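Local coordinates for protein transcriptional regulator (GntR family) (Enterococcus faecalis, PDB 3DDV) that probably regulates transcription as a GntR-family regulator, its UTRA domain likely binding a small-molecule effector, at residues H82-A96 and G109-N123. Residues are numbered along the deposited sequence; the frame is centred on the assembly and turned at random.
Sequences HKIGHSNQTISAVQA and GDAILRVRQVSYFEN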
loop_
_atom_site.group_PDB
_atom_site.type_symbol
_atom_site.label_atom_id
_atom_site.label_comp_id
_atom_site.label_asym_id
_atom_site.label_seq_id
_atom_site.Cartn_x
_atom_site.Cartn_y
_atom_site.Cartn_z
ATOM N N HIS B 82 26.156 29.962 -0.229
ATOM C CA HIS B 82 25.465 28.801 0.312
ATOM C C HIS B 82 25.160 27.939 -0.890
ATOM O O HIS B 82 25.115 28.418 -2.032
ATOM C CB HIS B 82 24.127 29.143 0.950
ATOM C CG HIS B 82 24.213 29.760 2.305
ATOM N ND1 HIS B 82 23.671 30.999 2.587
ATOM C CD2 HIS B 82 24.732 29.300 3.465
ATOM C CE1 HIS B 82 23.876 31.285 3.861
ATOM N NE2 HIS B 82 24.513 30.269 4.417
ATOM N N LYS B 83 24.923 26.668 -0.622
ATOM C CA LYS B 83 24.543 25.751 -1.673
ATOM C C LYS B 83 23.126 25.264 -1.449
ATOM O O LYS B 83 22.706 24.998 -0.318
ATOM C CB LYS B 83 25.521 24.569 -1.744
ATOM C CG LYS B 83 26.939 24.954 -2.187
ATOM C CD LYS B 83 26.970 25.478 -3.647
ATOM C CE LYS B 83 28.374 25.846 -4.118
ATOM N NZ LYS B 83 28.651 25.066 -5.368
ATOM N N ILE B 84 22.392 25.182 -2.541
ATOM C CA ILE B 84 21.064 24.614 -2.523
ATOM C C ILE B 84 21.127 23.125 -2.102
ATOM O O ILE B 84 21.690 22.311 -2.820
ATOM C CB ILE B 84 20.379 24.786 -3.928
ATOM C CG1 ILE B 84 20.181 26.294 -4.212
ATOM C CG2 ILE B 84 19.062 23.973 -3.993
ATOM C CD1 ILE B 84 19.497 26.606 -5.530
ATOM N N GLY B 85 20.568 22.788 -0.935
ATOM C CA GLY B 85 20.606 21.409 -0.421
ATOM C C GLY B 85 19.389 20.563 -0.784
ATOM O O GLY B 85 18.966 20.509 -1.934
ATOM N N HIS B 86 18.807 19.914 0.212
ATOM C CA HIS B 86 17.666 19.041 -0.036
ATOM C C HIS B 86 16.397 19.815 -0.353
ATOM O O HIS B 86 16.287 21.008 -0.061
ATOM C CB HIS B 86 17.434 18.140 1.181
ATOM C CG HIS B 86 18.559 17.171 1.411
ATOM N ND1 HIS B 86 19.041 16.864 2.671
ATOM C CD2 HIS B 86 19.331 16.478 0.531
ATOM C CE1 HIS B 86 20.052 16.017 2.557
ATOM N NE2 HIS B 86 20.250 15.770 1.269
ATOM N N SER B 87 15.426 19.140 -0.950
ATOM C CA SER B 87 14.075 19.691 -1.029
ATOM C C SER B 87 13.085 18.561 -0.780
ATOM O O SER B 87 13.436 17.384 -0.829
ATOM C CB SER B 87 13.823 20.359 -2.378
ATOM O OG SER B 87 13.659 19.354 -3.357
ATOM N N ASN B 88 11.858 18.916 -0.440
ATOM C CA ASN B 88 10.825 17.916 -0.300
ATOM C C ASN B 88 9.463 18.431 -0.802
ATOM O O ASN B 88 9.218 19.623 -0.900
ATOM C CB ASN B 88 10.862 17.308 1.108
ATOM C CG ASN B 88 10.413 18.248 2.164
ATOM O OD1 ASN B 88 9.234 18.651 2.189
ATOM N ND2 ASN B 88 11.321 18.593 3.086
ATOM N N GLN B 89 8.627 17.517 -1.232
ATOM C CA GLN B 89 7.454 17.842 -2.005
ATOM C C GLN B 89 6.305 16.979 -1.544
ATOM O O GLN B 89 6.491 15.834 -1.196
ATOM C CB GLN B 89 7.726 17.535 -3.468
ATOM C CG GLN B 89 8.475 18.583 -4.183
ATOM C CD GLN B 89 8.998 18.091 -5.501
ATOM O OE1 GLN B 89 9.382 16.912 -5.605
ATOM N NE2 GLN B 89 9.035 18.975 -6.519
ATOM N N THR B 90 5.114 17.532 -1.560
ATOM C CA THR B 90 3.921 16.805 -1.162
ATOM C C THR B 90 2.922 17.057 -2.248
ATOM O O THR B 90 2.532 18.201 -2.488
ATOM C CB THR B 90 3.395 17.278 0.198
ATOM O OG1 THR B 90 4.471 17.236 1.139
ATOM C CG2 THR B 90 2.246 16.383 0.722
ATOM N N ILE B 91 2.553 15.988 -2.938
ATOM C CA ILE B 91 1.703 16.063 -4.106
ATOM C C ILE B 91 0.304 15.607 -3.771
ATOM O O ILE B 91 0.126 14.548 -3.216
ATOM C CB ILE B 91 2.255 15.186 -5.204
ATOM C CG1 ILE B 91 3.722 15.555 -5.452
ATOM C CG2 ILE B 91 1.429 15.338 -6.477
ATOM C CD1 ILE B 91 4.327 14.669 -6.461
ATOM N N SER B 92 -0.689 16.432 -4.075
ATOM C CA SER B 92 -2.077 16.053 -3.853
ATOM C C SER B 92 -2.904 16.578 -4.991
ATOM O O SER B 92 -2.409 17.276 -5.847
ATOM C CB SER B 92 -2.579 16.636 -2.537
ATOM O OG SER B 92 -2.368 18.040 -2.504
ATOM N N ALA B 93 -4.171 16.227 -4.977
ATOM C CA ALA B 93 -5.127 16.604 -5.983
ATOM C C ALA B 93 -6.234 17.431 -5.320
ATOM O O ALA B 93 -6.722 17.074 -4.283
ATOM C CB ALA B 93 -5.705 15.381 -6.576
ATOM N N VAL B 94 -6.627 18.533 -5.937
ATOM C CA VAL B 94 -7.600 19.440 -5.361
ATOM C C VAL B 94 -8.488 20.038 -6.449
ATOM O O VAL B 94 -8.086 20.175 -7.577
ATOM C CB VAL B 94 -6.866 20.556 -4.611
ATOM C CG1 VAL B 94 -7.797 21.653 -4.253
ATOM C CG2 VAL B 94 -6.258 19.981 -3.341
ATOM N N GLN B 95 -9.708 20.397 -6.101
ATOM C CA GLN B 95 -10.575 21.124 -7.044
ATOM C C GLN B 95 -10.169 22.584 -7.196
ATOM O O GLN B 95 -9.785 23.205 -6.223
ATOM C CB GLN B 95 -12.005 21.096 -6.530
ATOM C CG GLN B 95 -12.440 19.749 -6.030
ATOM C CD GLN B 95 -13.900 19.606 -6.169
ATOM O OE1 GLN B 95 -14.633 19.849 -5.230
ATOM N NE2 GLN B 95 -14.354 19.289 -7.376
ATOM N N ALA B 96 -10.291 23.145 -8.390
ATOM C CA ALA B 96 -9.963 24.570 -8.601
ATOM C C ALA B 96 -10.944 25.465 -7.879
ATOM O O ALA B 96 -12.150 25.269 -7.987
ATOM C CB ALA B 96 -9.981 24.893 -10.055
ATOM N N GLY B 109 -14.105 23.807 -9.702
ATOM C CA GLY B 109 -14.340 22.391 -9.706
ATOM C C GLY B 109 -13.282 21.581 -10.417
ATOM O O GLY B 109 -13.054 20.429 -10.065
ATOM N N ASP B 110 -12.638 22.157 -11.417
ATOM C CA ASP B 110 -11.693 21.415 -12.240
ATOM C C ASP B 110 -10.520 20.908 -11.434
ATOM O O ASP B 110 -10.211 21.411 -10.380
ATOM C CB ASP B 110 -11.181 22.291 -13.401
ATOM C CG ASP B 110 -12.101 22.276 -14.605
ATOM O OD1 ASP B 110 -13.071 21.506 -14.563
ATOM O OD2 ASP B 110 -11.850 23.015 -15.592
ATOM N N ALA B 111 -9.858 19.910 -11.978
ATOM C CA ALA B 111 -8.892 19.106 -11.246
ATOM C C ALA B 111 -7.519 19.733 -11.189
ATOM O O ALA B 111 -6.904 19.984 -12.241
ATOM C CB ALA B 111 -8.773 17.739 -11.919
ATOM N N ILE B 112 -6.995 19.912 -9.976
ATOM C CA ILE B 112 -5.692 20.568 -9.780
ATOM C C ILE B 112 -4.701 19.630 -9.157
ATOM O O ILE B 112 -5.013 18.948 -8.202
ATOM C CB ILE B 112 -5.785 21.785 -8.838
ATOM C CG1 ILE B 112 -6.600 22.930 -9.492
ATOM C CG2 ILE B 112 -4.415 22.198 -8.443
ATOM C CD1 ILE B 112 -6.002 23.522 -10.775
ATOM N N LEU B 113 -3.503 19.589 -9.722
ATOM C CA LEU B 113 -2.425 18.841 -9.110
ATOM C C LEU B 113 -1.683 19.859 -8.290
ATOM O O LEU B 113 -1.178 20.859 -8.830
ATOM C CB LEU B 113 -1.466 18.223 -10.142
ATOM C CG LEU B 113 -0.361 17.455 -9.416
ATOM C CD1 LEU B 113 -0.932 16.101 -9.006
ATOM C CD2 LEU B 113 0.870 17.318 -10.202
ATOM N N ARG B 114 -1.605 19.598 -6.994
ATOM C CA ARG B 114 -1.005 20.541 -6.085
ATOM C C ARG B 114 0.289 20.035 -5.594
ATOM O O ARG B 114 0.383 18.931 -5.106
ATOM C CB ARG B 114 -1.861 20.741 -4.869
ATOM C CG ARG B 114 -1.342 21.912 -4.040
ATOM C CD ARG B 114 -2.358 22.412 -3.079
ATOM N NE ARG B 114 -2.227 21.600 -1.915
ATOM C CZ ARG B 114 -3.230 21.285 -1.104
ATOM N NH1 ARG B 114 -4.450 21.738 -1.363
ATOM N NH2 ARG B 114 -3.016 20.510 -0.030
ATOM N N VAL B 115 1.292 20.873 -5.680
ATOM C CA VAL B 115 2.583 20.530 -5.125
ATOM C C VAL B 115 2.963 21.601 -4.144
ATOM O O VAL B 115 2.998 22.761 -4.490
ATOM C CB VAL B 115 3.678 20.454 -6.211
ATOM C CG1 VAL B 115 4.993 19.959 -5.600
ATOM C CG2 VAL B 115 3.213 19.576 -7.285
ATOM N N ARG B 116 3.251 21.199 -2.929
ATOM C CA ARG B 116 3.822 22.081 -1.969
ATOM C C ARG B 116 5.223 21.603 -1.697
ATOM O O ARG B 116 5.445 20.429 -1.431
ATOM C CB ARG B 116 3.053 21.988 -0.661
ATOM C CG ARG B 116 1.596 22.458 -0.695
ATOM C CD ARG B 116 1.255 22.841 0.663
ATOM N NE ARG B 116 -0.117 22.607 1.075
ATOM C CZ ARG B 116 -1.085 23.500 0.963
ATOM N NH1 ARG B 116 -0.880 24.706 0.354
ATOM N NH2 ARG B 116 -2.275 23.171 1.429
ATOM N N GLN B 117 6.147 22.540 -1.640
ATOM C CA GLN B 117 7.542 22.211 -1.507
ATOM C C GLN B 117 8.282 23.151 -0.561
ATOM O O GLN B 117 8.043 24.335 -0.602
ATOM C CB GLN B 117 8.120 22.329 -2.874
ATOM C CG GLN B 117 9.536 22.758 -2.939
ATOM C CD GLN B 117 10.069 22.593 -4.370
ATOM O OE1 GLN B 117 9.732 21.645 -5.105
ATOM N NE2 GLN B 117 10.855 23.555 -4.777
ATOM N N VAL B 118 9.150 22.599 0.292
ATOM C CA VAL B 118 10.165 23.357 1.023
ATOM C C VAL B 118 11.566 22.977 0.542
ATOM O O VAL B 118 11.846 21.806 0.369
ATOM C CB VAL B 118 10.120 23.105 2.517
ATOM C CG1 VAL B 118 11.164 23.965 3.199
ATOM C CG2 VAL B 118 8.767 23.400 3.041
ATOM N N SER B 119 12.437 23.957 0.356
ATOM C CA SER B 119 13.783 23.714 -0.108
ATOM C C SER B 119 14.739 24.292 0.895
ATOM O O SER B 119 14.458 25.322 1.532
ATOM C CB SER B 119 14.046 24.396 -1.448
ATOM O OG SER B 119 13.124 23.968 -2.423
ATOM N N TYR B 120 15.893 23.647 1.011
ATOM C CA TYR B 120 16.830 23.970 2.071
ATOM C C TYR B 120 18.238 24.217 1.554
ATOM O O TYR B 120 18.640 23.682 0.523
ATOM C CB TYR B 120 16.882 22.806 3.062
ATOM C CG TYR B 120 15.566 22.436 3.649
ATOM C CD1 TYR B 120 15.194 22.898 4.898
ATOM C CD2 TYR B 120 14.695 21.624 2.962
ATOM C CE1 TYR B 120 13.974 22.553 5.459
ATOM C CE2 TYR B 120 13.469 21.286 3.499
ATOM C CZ TYR B 120 13.120 21.748 4.745
ATOM O OH TYR B 120 11.906 21.411 5.273
ATOM N N PHE B 121 19.022 24.982 2.300
ATOM C CA PHE B 121 20.444 25.014 2.015
ATOM C C PHE B 121 21.121 23.717 2.498
ATOM O O PHE B 121 20.630 23.031 3.427
ATOM C CB PHE B 121 21.106 26.253 2.637
ATOM C CG PHE B 121 20.752 27.532 1.934
ATOM C CD1 PHE B 121 20.650 27.580 0.535
ATOM C CD2 PHE B 121 20.520 28.687 2.647
ATOM C CE1 PHE B 121 20.338 28.779 -0.134
ATOM C CE2 PHE B 121 20.202 29.880 1.996
ATOM C CZ PHE B 121 20.117 29.929 0.606
ATOM N N GLU B 122 22.260 23.400 1.885
ATOM C CA GLU B 122 23.114 22.332 2.392
ATOM C C GLU B 122 23.320 22.462 3.884
ATOM O O GLU B 122 23.583 21.476 4.521
ATOM C CB GLU B 122 24.451 22.266 1.650
ATOM C CG GLU B 122 24.232 21.834 0.200
ATOM C CD GLU B 122 25.494 21.427 -0.539
ATOM O OE1 GLU B 122 26.585 21.903 -0.138
ATOM O OE2 GLU B 122 25.381 20.659 -1.532
ATOM N N ASN B 123 23.171 23.647 4.472
ATOM C CA ASN B 123 23.328 23.720 5.909
ATOM C C ASN B 123 22.044 23.538 6.700
ATOM O O ASN B 123 22.012 23.848 7.902
ATOM C CB ASN B 123 24.049 25.004 6.304
ATOM C CG ASN B 123 23.204 26.264 6.105
ATOM O OD1 ASN B 123 21.976 26.271 6.291
ATOM N ND2 ASN B 123 23.884 27.357 5.756
HETATM O O HOH W 1 24.789 25.896 2.760
HETATM O O HOH W 2 -0.054 19.146 -2.054
#
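Ile91 and Leu113 meet on the face of the sheet that carries Ala93 and Val115. Leu113 CD1 lies 3.5 Å from Ile91 CG2. With CG anti to the backbone N (chi1 180°) and chi2 near 80°, Leu113 brings CD1 against Ile91. Phe141 of the same chain packs on both residues. Near one end, on the other face, Ile112 CG1 touches Ala96 CB at 3.9 Å, and Ile100 and Leu104 of helix 98-104 pack on Ile112. At the other end the His82 ring forms an offset stack with Phe121, centroids 4.6 Å apart and planes 16° apart. His82 CB sits over the centre of the Phe121 ring, and Phe127 also stacks with Phe121.

Strands 84-95 and 111-121 are antiparallel neighbours in the six-stranded sheet of the UTRA domain, joined through helix 98-104. Paired backbone bonds link Asn88 with Val118, Thr90 with Arg116, Ser92 with Arg114 and Val94 with Ile112. A beta bulge shifts the register between Ile84 and Ser87. Strand 84-95 is outermost within its chain, but residues 88-91 pair with a strand of the second subunit, so the sheet continues across the interface.

Gln89 and Gln117 run side by side with amide planes 48° apart. Gln89 NE2 gives a weak bond to Gln117 OE1 at 3.1 Å. Gln117 NE2 bonds weakly to Glu128. On the opposite face, Ser92 OG lies over one face of the Arg114 guanidinium, off its centre and 3.6 Å from NH2. A water joins Ser92 OG, Thr90 O and Arg114 NE. Val94 CG2 lies beside the same guanidinium, the two side chains crossing obliquely.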